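Local structure of DyP-type peroxidase (Pleurotus ostreatus PC15, 6FSK) at residues A[23-28]-A[130-135]; A[91-96]-A[231-236]; A[95-100]-A[387-392]; A[342-347]-A[408-413]. The protein is a dye-decolorizing heme peroxidase that probably uses peroxide to oxidise dyes and, at a non-canonical site, manganese(II). The protein carries 1 engineered substitution. One frame throughout, in Å; residues are numbered along the deposited sequence.

Overall arrangement
The four contacts run from the antiparallel sheet of the ferredoxin-like N-terminal half, past the heme, to the far surface. Contact 1 joins two neighbouring strands; its centre is about 19 Å from that of contact 3 and about 20 Å from that of contact 2. Contacts 2 and 3 share Asp95 and Asn96, and meet where Leu93 CD1 packs 3.8 Å from Phe98 CE2. Contact 3 lies close to the cofactor, the Ile389 side chain about 9 Å from the heme; the Tyr23 side chain is about 13 Å from the heme. Contacts 1 and 4 lie on opposite sides of the chain's centre, but contact 4 comes within about 9 Å of contact 3 between nearest atoms.

Contact 1. Residues A[23-28]-A[130-135]; sequences YFFFDV and KDIHGV
Phe26 lays its ring over Gly134, whose CA stands 4.0 Å from the ring centroid in a CH-pi contact. The ring gets there because CG sits between the backbone N and the carbonyl carbon (chi1 68°), which folds it back across the partner strand; glycine suits the place, since a CB there would collide with Phe26 CZ. On the sheet face that carries Phe25 and Val135, methyl CG2 of Val135 lies over the Phe25 ring, 3.6 Å from CE1, and also reaches the edge of the Tyr23 ring. One methyl thus packs against both rings, over the face of one and at the edge of the other.

The backbone fixes this register. Phe26 N donates to Gly134 O at 3.0 Å, nearly straight at 170°, while Phe26 O accepts from His133 N (2.8 Å) and from Gly134 N (3.2 Å). Two residues facing one make a classic beta bulge. The bulge brings the His133 imidazole beside the other strand, where its ND1 accepts from Val28 N at 3.0 Å, with that nitrogen tilted 18° from the ring plane. Asp27 OD1 stands over the centre of the same ring and lies 2.5 Å from Asp131 O.

Farther out, Asp131 pairs with Arg103. Strand 166-175 flanks 20-28 on its other side in this antiparallel sheet, helix 81-86 packs against Val28 and His133, and Phe470 of strand 462-472 touches Phe25, Ile132 and Val135.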
loop_
_atom_site.group_PDB
_atom_site.type_symbol
_atom_site.label_atom_id
_atom_site.label_comp_id
_atom_site.label_asym_id
_atom_site.label_seq_id
_atom_site.Cartn_x
_atom_site.Cartn_y
_atom_site.Cartn_z
ATOM N N TYR A 23 12.676 -7.446 -3.826
ATOM C CA TYR A 23 12.598 -6.338 -4.747
ATOM C C TYR A 23 14.027 -5.928 -5.136
ATOM O O TYR A 23 14.798 -5.506 -4.249
ATOM C CB TYR A 23 11.813 -5.158 -4.231
ATOM C CG TYR A 23 10.357 -5.391 -3.992
ATOM C CD1 TYR A 23 9.905 -5.919 -2.805
ATOM C CD2 TYR A 23 9.414 -5.032 -4.994
ATOM C CE1 TYR A 23 8.541 -6.130 -2.566
ATOM C CE2 TYR A 23 8.067 -5.263 -4.804
ATOM C CZ TYR A 23 7.630 -5.796 -3.585
ATOM O OH TYR A 23 6.229 -5.977 -3.431
ATOM N N PHE A 24 14.361 -6.121 -6.409
ATOM C CA PHE A 24 15.676 -5.836 -6.942
ATOM C C PHE A 24 15.620 -4.537 -7.773
ATOM O O PHE A 24 15.039 -4.469 -8.890
ATOM C CB PHE A 24 16.156 -7.016 -7.782
ATOM C CG PHE A 24 17.491 -6.851 -8.430
ATOM C CD1 PHE A 24 18.626 -7.156 -7.652
ATOM C CD2 PHE A 24 17.636 -6.369 -9.747
ATOM C CE1 PHE A 24 19.913 -7.025 -8.237
ATOM C CE2 PHE A 24 18.941 -6.224 -10.330
ATOM C CZ PHE A 24 20.027 -6.547 -9.556
ATOM N N PHE A 25 16.206 -3.467 -7.234
ATOM C CA PHE A 25 16.167 -2.144 -7.848
ATOM C C PHE A 25 17.429 -1.910 -8.693
ATOM O O PHE A 25 18.532 -2.164 -8.229
ATOM C CB PHE A 25 16.042 -1.050 -6.795
ATOM C CG PHE A 25 14.820 -1.190 -5.933
ATOM C CD1 PHE A 25 13.633 -0.683 -6.391
ATOM C CD2 PHE A 25 14.845 -1.767 -4.690
ATOM C CE1 PHE A 25 12.459 -0.769 -5.604
ATOM C CE2 PHE A 25 13.667 -1.885 -3.924
ATOM C CZ PHE A 25 12.493 -1.408 -4.402
ATOM N N PHE A 26 17.242 -1.511 -9.948
ATOM C CA PHE A 26 18.340 -1.476 -10.896
ATOM C C PHE A 26 18.380 -0.198 -11.670
ATOM O O PHE A 26 17.385 0.599 -11.790
ATOM C CB PHE A 26 18.259 -2.689 -11.821
ATOM C CG PHE A 26 17.077 -2.658 -12.770
ATOM C CD1 PHE A 26 17.157 -2.079 -14.002
ATOM C CD2 PHE A 26 15.912 -3.294 -12.442
ATOM C CE1 PHE A 26 16.079 -2.095 -14.853
ATOM C CE2 PHE A 26 14.833 -3.303 -13.260
ATOM C CZ PHE A 26 14.911 -2.705 -14.475
ATOM N N ASP A 27 19.567 0.043 -12.263
ATOM C CA ASP A 27 19.789 1.056 -13.292
ATOM C C ASP A 27 20.180 0.304 -14.572
ATOM O O ASP A 27 20.725 -0.792 -14.540
ATOM C CB ASP A 27 20.883 2.004 -12.991
ATOM C CG ASP A 27 20.588 2.917 -11.901
ATOM O OD1 ASP A 27 19.397 3.351 -11.712
ATOM O OD2 ASP A 27 21.576 3.255 -11.146
ATOM N N VAL A 28 19.711 0.859 -15.699
ATOM C CA VAL A 28 20.064 0.402 -17.052
ATOM C C VAL A 28 21.379 1.034 -17.396
ATOM O O VAL A 28 21.480 2.253 -17.399
ATOM C CB VAL A 28 18.996 0.823 -18.093
ATOM C CG1 VAL A 28 19.445 0.319 -19.488
ATOM C CG2 VAL A 28 17.656 0.152 -17.752
ATOM N N LYS A 130 19.644 7.480 -4.893
ATOM C CA LYS A 130 20.154 7.364 -6.266
ATOM C C LYS A 130 19.057 7.255 -7.253
ATOM O O LYS A 130 17.935 6.848 -6.920
ATOM C CB LYS A 130 21.079 6.177 -6.427
ATOM C CG LYS A 130 22.240 6.174 -5.482
ATOM C CD LYS A 130 23.289 5.114 -5.820
ATOM C CE LYS A 130 24.620 5.416 -5.088
ATOM N NZ LYS A 130 24.433 5.764 -3.604
ATOM N N ASP A 131 19.324 7.567 -8.510
ATOM C CA ASP A 131 18.347 7.332 -9.560
ATOM C C ASP A 131 18.180 5.817 -9.720
ATOM O O ASP A 131 19.124 5.020 -9.864
ATOM C CB ASP A 131 18.871 7.851 -10.926
ATOM C CG ASP A 131 18.866 9.387 -11.077
ATOM O OD1 ASP A 131 18.570 10.138 -10.179
ATOM O OD2 ASP A 131 19.211 9.807 -12.232
ATOM N N ILE A 132 16.917 5.410 -9.671
ATOM C CA ILE A 132 16.521 4.007 -9.877
ATOM C C ILE A 132 15.697 3.983 -11.154
ATOM O O ILE A 132 14.748 4.769 -11.284
ATOM C CB ILE A 132 15.697 3.462 -8.691
ATOM C CG1 ILE A 132 16.629 3.416 -7.479
ATOM C CG2 ILE A 132 15.082 2.131 -9.047
ATOM C CD1 ILE A 132 15.922 3.135 -6.170
ATOM N N HIS A 133 16.021 3.083 -12.078
ATOM C CA HIS A 133 15.320 2.983 -13.391
ATOM C C HIS A 133 14.188 1.943 -13.420
ATOM O O HIS A 133 13.273 2.105 -14.204
ATOM C CB HIS A 133 16.345 2.652 -14.469
ATOM C CG HIS A 133 17.293 3.759 -14.724
ATOM N ND1 HIS A 133 18.491 3.554 -15.387
ATOM C CD2 HIS A 133 17.294 5.047 -14.341
ATOM C CE1 HIS A 133 19.134 4.703 -15.456
ATOM N NE2 HIS A 133 18.437 5.628 -14.840
ATOM N N GLY A 134 14.254 0.925 -12.571
ATOM C CA GLY A 134 13.250 -0.093 -12.493
ATOM C C GLY A 134 13.418 -0.986 -11.319
ATOM O O GLY A 134 14.407 -0.873 -10.571
ATOM N N VAL A 135 12.468 -1.880 -11.155
ATOM C CA VAL A 135 12.487 -2.932 -10.179
ATOM C C VAL A 135 12.070 -4.239 -10.810
ATOM O O VAL A 135 11.082 -4.262 -11.544
ATOM C CB VAL A 135 11.628 -2.562 -8.932
ATOM C CG1 VAL A 135 10.136 -2.299 -9.219
ATOM C CG2 VAL A 135 11.752 -3.573 -7.808
#

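Contact 2. Residues A[91-96]-A[231-236]; sequences DDLSDN and PDWAKD
Asp91 and Pro231 bring two irregular loops together, their CA atoms 6.6 Å apart, one extended at Asp91 and Asp92 and then turning, the other winding into a single 3-10 turn at 232-234. The polar link is made by Trp233, whose NE1 donates to Asp91 OD2 at 2.8 Å. The carboxylate oxygen lies almost in the indole plane, but the N-H meets it from above the carboxylate plane, and the two planes stand 60° apart. With chi1 at 71° the indole swings back over its own turn, and Pro231 CG lies over one face, toward the rim.

Leu93 supplies the apolar half. Its CD2 methyl sits 3.8 Å from Pro231 CG, 3.9 Å from Trp233 CZ2 and 4.0 Å from Ala234 CB; a branched leucine end fits where three such surfaces converge, and the small alanine leaves it room. Pro231 CG also touches Asp91 CB. The loop turns around Leu93, where Asp92 OD1 accepts from Ser94 N in an Asx turn.

A phenylalanine in place of Trp233 would probably leave Asp91 OD2 without its indole donor and open a gap beside Leu93 CD2. The chemistry therefore combines one directional bond, from a neutral donor to a carboxylate in a partly exposed setting, with apolar packing beside it, joining loops from the N-terminal and C-terminal family regions away from the heme site.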
loop_
_atom_site.group_PDB
_atom_site.type_symbol
_atom_site.label_atom_id
_atom_site.label_comp_id
_atom_site.label_asym_id
_atom_site.label_seq_id
_atom_site.Cartn_x
_atom_site.Cartn_y
_atom_site.Cartn_z
ATOM N N ASP A 91 6.908 9.118 -24.086
ATOM C CA ASP A 91 5.492 9.455 -24.035
ATOM C C ASP A 91 5.100 9.875 -22.630
ATOM O O ASP A 91 5.454 9.182 -21.656
ATOM C CB ASP A 91 4.664 8.263 -24.387
ATOM C CG ASP A 91 5.096 7.587 -25.645
ATOM O OD1 ASP A 91 4.788 8.138 -26.708
ATOM O OD2 ASP A 91 5.836 6.572 -25.545
ATOM N N ASP A 92 4.364 10.956 -22.527
ATOM C CA ASP A 92 3.850 11.435 -21.235
ATOM C C ASP A 92 2.766 10.452 -20.771
ATOM O O ASP A 92 1.865 10.110 -21.515
ATOM C CB ASP A 92 3.380 12.899 -21.424
ATOM C CG ASP A 92 2.920 13.568 -20.175
ATOM O OD1 ASP A 92 2.719 12.900 -19.178
ATOM O OD2 ASP A 92 2.768 14.824 -20.166
ATOM N N LEU A 93 2.886 9.951 -19.528
ATOM C CA LEU A 93 1.842 9.036 -18.996
ATOM C C LEU A 93 0.769 9.733 -18.182
ATOM O O LEU A 93 -0.087 9.047 -17.555
ATOM C CB LEU A 93 2.512 7.893 -18.227
ATOM C CG LEU A 93 3.440 6.895 -18.900
ATOM C CD1 LEU A 93 3.902 5.789 -17.999
ATOM C CD2 LEU A 93 2.780 6.351 -20.198
ATOM N N SER A 94 0.769 11.068 -18.131
ATOM C CA SER A 94 -0.279 11.866 -17.468
ATOM C C SER A 94 -0.403 11.526 -15.967
ATOM O O SER A 94 -1.479 11.282 -15.468
ATOM C CB SER A 94 -1.594 11.578 -18.231
ATOM O OG SER A 94 -2.443 12.664 -17.995
ATOM N N ASP A 95 0.751 11.434 -15.294
ATOM C CA ASP A 95 0.735 11.344 -13.825
ATOM C C ASP A 95 1.890 12.181 -13.296
ATOM O O ASP A 95 3.097 11.880 -13.528
ATOM C CB ASP A 95 0.852 9.928 -13.401
ATOM C CG ASP A 95 0.662 9.775 -11.939
ATOM O OD1 ASP A 95 1.592 9.924 -11.115
ATOM O OD2 ASP A 95 -0.512 9.544 -11.566
ATOM N N ASN A 96 1.535 13.261 -12.664
ATOM C CA ASN A 96 2.497 14.245 -12.204
ATOM C C ASN A 96 3.437 13.635 -11.151
ATOM O O ASN A 96 4.626 13.869 -11.180
ATOM C CB ASN A 96 1.787 15.408 -11.573
ATOM C CG ASN A 96 0.934 16.174 -12.522
ATOM O OD1 ASN A 96 -0.215 16.581 -12.168
ATOM N ND2 ASN A 96 1.433 16.354 -13.721
ATOM N N PRO A 231 -0.454 6.918 -24.205
ATOM C CA PRO A 231 -0.071 6.163 -25.390
ATOM C C PRO A 231 -0.590 4.812 -25.419
ATOM O O PRO A 231 -0.880 4.227 -24.366
ATOM C CB PRO A 231 1.469 6.192 -25.303
ATOM C CG PRO A 231 1.704 6.100 -23.801
ATOM C CD PRO A 231 0.691 7.035 -23.260
ATOM N N ASP A 232 -0.815 4.266 -26.622
ATOM C CA ASP A 232 -1.370 2.938 -26.732
ATOM C C ASP A 232 -0.578 1.878 -25.938
ATOM O O ASP A 232 -1.141 0.928 -25.402
ATOM C CB ASP A 232 -1.440 2.517 -28.218
ATOM C CG ASP A 232 -2.644 3.137 -28.934
ATOM O OD1 ASP A 232 -3.535 3.699 -28.254
ATOM O OD2 ASP A 232 -2.684 3.047 -30.175
ATOM N N TRP A 233 0.738 1.992 -25.849
ATOM C CA TRP A 233 1.502 0.990 -25.171
ATOM C C TRP A 233 1.176 0.897 -23.653
ATOM O O TRP A 233 1.431 -0.155 -23.027
ATOM C CB TRP A 233 3.032 1.177 -25.395
ATOM C CG TRP A 233 3.727 2.319 -24.741
ATOM C CD1 TRP A 233 4.123 3.472 -25.316
ATOM C CD2 TRP A 233 4.153 2.405 -23.380
ATOM N NE1 TRP A 233 4.741 4.277 -24.411
ATOM C CE2 TRP A 233 4.788 3.634 -23.219
ATOM C CE3 TRP A 233 4.092 1.544 -22.305
ATOM C CZ2 TRP A 233 5.316 4.029 -21.995
ATOM C CZ3 TRP A 233 4.640 1.924 -21.128
ATOM C CH2 TRP A 233 5.223 3.170 -20.982
ATOM N N ALA A 234 0.639 1.983 -23.118
ATOM C CA ALA A 234 0.316 2.071 -21.685
ATOM C C ALA A 234 -0.923 1.274 -21.353
ATOM O O ALA A 234 -1.168 0.943 -20.178
ATOM C CB ALA A 234 0.166 3.504 -21.242
ATOM N N LYS A 235 -1.721 0.840 -22.344
ATOM C CA LYS A 235 -2.888 0.014 -22.017
ATOM C C LYS A 235 -2.507 -1.197 -21.227
ATOM O O LYS A 235 -1.539 -1.900 -21.522
ATOM C CB LYS A 235 -3.591 -0.461 -23.296
ATOM C CG LYS A 235 -4.830 -1.245 -23.007
ATOM C CD LYS A 235 -5.564 -1.622 -24.313
ATOM C CE LYS A 235 -6.868 -2.246 -23.893
ATOM N NZ LYS A 235 -7.832 -1.973 -24.983
ATOM N N ASP A 236 -3.231 -1.416 -20.129
ATOM C CA ASP A 236 -3.137 -2.610 -19.299
ATOM C C ASP A 236 -1.815 -2.615 -18.465
ATOM O O ASP A 236 -1.529 -3.652 -17.923
ATOM C CB ASP A 236 -3.286 -3.918 -20.025
ATOM C CG ASP A 236 -4.736 -4.176 -20.464
ATOM O OD1 ASP A 236 -5.625 -3.539 -19.868
ATOM O OD2 ASP A 236 -4.958 -4.988 -21.420
#

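Contact 3. Residues A[95-100]-A[387-392]; sequences DNAFTT and SSIDDG
Ser388 meets Asp95 through a water, which donates to Asp95 OD2 at 2.6 Å and accepts from Ser388 OG. That hydroxyl oxygen also accepts from Asp391 N in an ST motif, so a small serine both shapes its own turn and holds the bridging water.

Ile389 comes next. Its N makes a weak bond to Asp95 OD2, while its CG2 methyl packs 3.7 Å from Ala97 CB, a residue small enough to let the two backbones close in.

Asp390 completes an exchange of carboxylates. Its N donates to Asp95 OD2 at 3.0 Å and 167°, and in return its side chain takes the first amides of the helix: OD2 accepts from Asn96 N and OD1, on its syn lone pair, from Ala97 N, both at 2.8 Å. Asp95, with CG anti to the backbone N (chi1 -173°), turns OD1 back to cap Phe98 N at 2.8 Å through the anti lone pair. The two carboxylates are stacked, their planes 17° apart, with Asp95 OD1 3.5 Å from Asp390 OD1; the surrounding N-H groups and the helix N-terminus probably offset this repulsion. Replacing Asp95 by alanine would remove both carboxylate oxygens and is likely to leave Phe98 N uncapped and Asp390 N without its acceptor.

The pair thus ties the start of helix 96-100 to the loop between strand 379-386 and helix 393-401, with Phe239 touching Asp95 and Ile389, and Tyr469 touching Ala97 and Ile389.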
loop_
_atom_site.group_PDB
_atom_site.type_symbol
_atom_site.label_atom_id
_atom_site.label_comp_id
_atom_site.label_asym_id
_atom_site.label_seq_id
_atom_site.Cartn_x
_atom_site.Cartn_y
_atom_site.Cartn_z
ATOM N N ASP A 95 0.751 11.434 -15.294
ATOM C CA ASP A 95 0.735 11.344 -13.825
ATOM C C ASP A 95 1.890 12.181 -13.296
ATOM O O ASP A 95 3.097 11.880 -13.528
ATOM C CB ASP A 95 0.852 9.928 -13.401
ATOM C CG ASP A 95 0.662 9.775 -11.939
ATOM O OD1 ASP A 95 1.592 9.924 -11.115
ATOM O OD2 ASP A 95 -0.512 9.544 -11.566
ATOM N N ASN A 96 1.535 13.261 -12.664
ATOM C CA ASN A 96 2.497 14.245 -12.204
ATOM C C ASN A 96 3.437 13.635 -11.151
ATOM O O ASN A 96 4.626 13.869 -11.180
ATOM C CB ASN A 96 1.787 15.408 -11.573
ATOM C CG ASN A 96 0.934 16.174 -12.522
ATOM O OD1 ASN A 96 -0.215 16.581 -12.168
ATOM N ND2 ASN A 96 1.433 16.354 -13.721
ATOM N N ALA A 97 2.902 12.867 -10.219
ATOM C CA ALA A 97 3.729 12.237 -9.163
ATOM C C ALA A 97 4.749 11.311 -9.755
ATOM O O ALA A 97 5.933 11.357 -9.438
ATOM C CB ALA A 97 2.814 11.513 -8.181
ATOM N N PHE A 98 4.315 10.412 -10.668
ATOM C CA PHE A 98 5.197 9.476 -11.330
ATOM C C PHE A 98 6.340 10.237 -12.064
ATOM O O PHE A 98 7.480 9.878 -12.024
ATOM C CB PHE A 98 4.393 8.680 -12.368
ATOM C CG PHE A 98 5.215 7.784 -13.248
ATOM C CD1 PHE A 98 5.722 6.615 -12.783
ATOM C CD2 PHE A 98 5.489 8.117 -14.570
ATOM C CE1 PHE A 98 6.430 5.725 -13.546
ATOM C CE2 PHE A 98 6.243 7.251 -15.352
ATOM C CZ PHE A 98 6.725 6.098 -14.867
ATOM N N THR A 99 5.956 11.283 -12.783
ATOM C CA THR A 99 6.902 12.031 -13.617
ATOM C C THR A 99 7.935 12.806 -12.760
ATOM O O THR A 99 9.124 12.826 -13.069
ATOM C CB THR A 99 6.098 12.906 -14.542
ATOM O OG1 THR A 99 5.361 12.034 -15.424
ATOM C CG2 THR A 99 7.039 13.793 -15.333
ATOM N N THR A 100 7.458 13.368 -11.673
ATOM C CA THR A 100 8.296 14.059 -10.694
ATOM C C THR A 100 9.271 13.090 -10.036
ATOM O O THR A 100 10.427 13.410 -9.764
ATOM C CB THR A 100 7.369 14.747 -9.693
ATOM O OG1 THR A 100 6.705 15.858 -10.348
ATOM C CG2 THR A 100 8.086 15.296 -8.524
ATOM N N SER A 387 -4.424 3.250 -11.566
ATOM C CA SER A 387 -4.115 3.866 -12.808
ATOM C C SER A 387 -3.756 5.311 -12.659
ATOM O O SER A 387 -3.531 6.021 -13.660
ATOM C CB SER A 387 -5.269 3.712 -13.801
ATOM O OG SER A 387 -6.377 4.438 -13.333
ATOM N N SER A 388 -3.654 5.822 -11.417
ATOM C CA SER A 388 -3.277 7.196 -11.202
ATOM C C SER A 388 -2.733 7.327 -9.781
ATOM O O SER A 388 -3.458 7.251 -8.805
ATOM C CB SER A 388 -4.453 8.128 -11.356
ATOM O OG SER A 388 -4.155 9.486 -11.062
ATOM N N ILE A 389 -1.444 7.592 -9.682
ATOM C CA ILE A 389 -0.816 7.950 -8.357
ATOM C C ILE A 389 -1.323 9.307 -7.900
ATOM O O ILE A 389 -1.649 9.533 -6.701
ATOM C CB ILE A 389 0.717 7.925 -8.469
ATOM C CG1 ILE A 389 1.180 6.562 -8.926
ATOM C CG2 ILE A 389 1.366 8.271 -7.103
ATOM C CD1 ILE A 389 2.707 6.498 -9.112
ATOM N N ASP A 390 -1.530 10.214 -8.877
ATOM C CA ASP A 390 -2.046 11.540 -8.562
ATOM C C ASP A 390 -3.432 11.424 -7.875
ATOM O O ASP A 390 -3.675 12.067 -6.847
ATOM C CB ASP A 390 -2.249 12.389 -9.775
ATOM C CG ASP A 390 -0.950 12.832 -10.434
ATOM O OD1 ASP A 390 0.123 12.785 -9.820
ATOM O OD2 ASP A 390 -1.077 13.306 -11.651
ATOM N N ASP A 391 -4.266 10.524 -8.362
ATOM C CA ASP A 391 -5.620 10.377 -7.806
ATOM C C ASP A 391 -5.655 9.481 -6.601
ATOM O O ASP A 391 -6.538 9.625 -5.710
ATOM C CB ASP A 391 -6.613 9.748 -8.808
ATOM C CG ASP A 391 -6.970 10.643 -10.003
ATOM O OD1 ASP A 391 -6.691 11.840 -10.021
ATOM O OD2 ASP A 391 -7.577 10.073 -10.966
ATOM N N GLY A 392 -4.744 8.502 -6.537
ATOM C CA GLY A 392 -4.681 7.492 -5.525
ATOM C C GLY A 392 -3.712 7.756 -4.389
ATOM O O GLY A 392 -3.889 8.628 -3.580
HETATM O O HOH W 1 -2.561 9.910 -13.181
#

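Contact 4. Residues A[342-347]-A[408-413]; sequences PPLKAD and VNAVTS
Pro343 opens the contact by setting its ring against Val411: CG lies 3.7 Å from Val411 O and 4.2 Å from Val411 CB, the two side chains crossing at about a right angle. The peptide bond before Pro343 is cis, a form that proline tolerates far better than other residues, and which probably helps turn the ring to the helix.

Leu344 does most of the work. With CG anti to the carbonyl carbon (chi1 -57°), its fork is carried toward the helix, and the two methyls straddle the carbonyl oxygen of Ala410, with CD1 and CD2 each 3.6 Å from Ala410 O. CD1 goes on to touch Ala410 CB and Val411 CG1, both at 4.1 Å, whereas CD2 approaches Ser413 OG. The same Ala410 O is not left to carbon alone, for Ser413 OG donates to it at 2.6 Å within its own segment. The small Ala410 lets the leucine reach the helix backbone, while Val411 offers CG1 as an apolar surface.

This is van der Waals packing at the surface, fastening the loop after helix 337-340 to the short helix 408-412. Leu339 touches both Leu344 and Ala410, and Val317 and Leu316 of helix 315-318 meet Pro343 and Val411 respectively.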
loop_
_atom_site.group_PDB
_atom_site.type_symbol
_atom_site.label_atom_id
_atom_site.label_comp_id
_atom_site.label_asym_id
_atom_site.label_seq_id
_atom_site.Cartn_x
_atom_site.Cartn_y
_atom_site.Cartn_z
ATOM N N PRO A 342 -24.566 11.472 1.432
ATOM C CA PRO A 342 -24.823 12.897 1.497
ATOM C C PRO A 342 -23.827 13.561 2.496
ATOM O O PRO A 342 -23.433 12.907 3.448
ATOM C CB PRO A 342 -26.232 12.963 2.137
ATOM C CG PRO A 342 -26.845 11.648 1.871
ATOM C CD PRO A 342 -25.720 10.652 1.831
ATOM N N PRO A 343 -23.432 14.820 2.290
ATOM C CA PRO A 343 -23.957 15.721 1.263
ATOM C C PRO A 343 -23.248 15.611 -0.084
ATOM O O PRO A 343 -23.769 16.059 -1.097
ATOM C CB PRO A 343 -23.679 17.109 1.819
ATOM C CG PRO A 343 -22.532 16.929 2.758
ATOM C CD PRO A 343 -22.712 15.520 3.337
ATOM N N LEU A 344 -22.023 15.099 -0.117
ATOM C CA LEU A 344 -21.238 15.187 -1.337
ATOM C C LEU A 344 -21.696 14.211 -2.438
ATOM O O LEU A 344 -21.565 14.549 -3.584
ATOM C CB LEU A 344 -19.766 14.935 -1.035
ATOM C CG LEU A 344 -19.155 15.888 0.018
ATOM C CD1 LEU A 344 -17.686 15.450 0.312
ATOM C CD2 LEU A 344 -19.183 17.281 -0.543
ATOM N N LYS A 345 -22.092 13.015 -2.052
ATOM C CA LYS A 345 -22.383 11.899 -2.984
ATOM C C LYS A 345 -21.263 11.785 -4.029
ATOM O O LYS A 345 -21.455 11.809 -5.286
ATOM C CB LYS A 345 -23.749 12.123 -3.646
ATOM C CG LYS A 345 -24.890 12.297 -2.649
ATOM C CD LYS A 345 -25.776 11.059 -2.581
ATOM C CE LYS A 345 -26.672 10.957 -3.816
ATOM N NZ LYS A 345 -27.904 10.138 -3.615
ATOM N N ALA A 346 -20.033 11.771 -3.527
ATOM C CA ALA A 346 -18.869 11.783 -4.364
ATOM C C ALA A 346 -18.593 10.430 -4.946
ATOM O O ALA A 346 -18.825 9.431 -4.322
ATOM C CB ALA A 346 -17.642 12.230 -3.589
ATOM N N ASP A 347 -18.008 10.444 -6.128
ATOM C CA ASP A 347 -17.494 9.235 -6.722
ATOM C C ASP A 347 -16.003 9.187 -6.355
ATOM O O ASP A 347 -15.230 9.954 -6.891
ATOM C CB ASP A 347 -17.693 9.323 -8.239
ATOM C CG ASP A 347 -17.177 8.131 -8.970
ATOM O OD1 ASP A 347 -16.456 7.302 -8.424
ATOM O OD2 ASP A 347 -17.555 7.960 -10.181
ATOM N N VAL A 408 -13.863 16.504 7.786
ATOM C CA VAL A 408 -14.797 17.577 8.127
ATOM C C VAL A 408 -14.792 18.659 7.046
ATOM O O VAL A 408 -15.845 19.193 6.630
ATOM C CB VAL A 408 -14.510 18.147 9.569
ATOM C CG1 VAL A 408 -15.335 19.427 9.772
ATOM C CG2 VAL A 408 -14.857 17.088 10.613
ATOM N N ASN A 409 -13.603 19.056 6.609
ATOM C CA ASN A 409 -13.409 20.113 5.631
ATOM C C ASN A 409 -14.183 19.751 4.327
ATOM O O ASN A 409 -14.969 20.530 3.773
ATOM C CB ASN A 409 -11.928 20.400 5.390
ATOM C CG ASN A 409 -11.056 19.204 4.950
ATOM O OD1 ASN A 409 -11.498 18.065 4.852
ATOM N ND2 ASN A 409 -9.730 19.477 4.756
ATOM N N ALA A 410 -14.104 18.488 3.941
ATOM C CA ALA A 410 -14.712 18.051 2.690
ATOM C C ALA A 410 -16.192 18.129 2.764
ATOM O O ALA A 410 -16.822 18.644 1.785
ATOM C CB ALA A 410 -14.318 16.640 2.359
ATOM N N VAL A 411 -16.799 17.662 3.857
ATOM C CA VAL A 411 -18.263 17.667 3.896
ATOM C C VAL A 411 -18.860 19.045 4.215
ATOM O O VAL A 411 -19.942 19.382 3.726
ATOM C CB VAL A 411 -18.917 16.632 4.783
ATOM C CG1 VAL A 411 -18.641 15.279 4.248
ATOM C CG2 VAL A 411 -18.472 16.761 6.253
ATOM N N THR A 412 -18.171 19.862 4.997
ATOM C CA THR A 412 -18.686 21.217 5.277
ATOM C C THR A 412 -18.451 22.147 4.098
ATOM O O THR A 412 -19.099 23.204 4.051
ATOM C CB THR A 412 -18.117 21.795 6.567
ATOM O OG1 THR A 412 -16.715 21.859 6.442
ATOM C CG2 THR A 412 -18.562 20.959 7.747
ATOM N N SER A 413 -17.682 21.722 3.071
ATOM C CA SER A 413 -17.569 22.478 1.809
ATOM C C SER A 413 -18.987 22.680 1.203
ATOM O O SER A 413 -19.187 23.678 0.555
ATOM C CB SER A 413 -16.668 21.796 0.784
ATOM O OG SER A 413 -17.322 20.662 0.270
#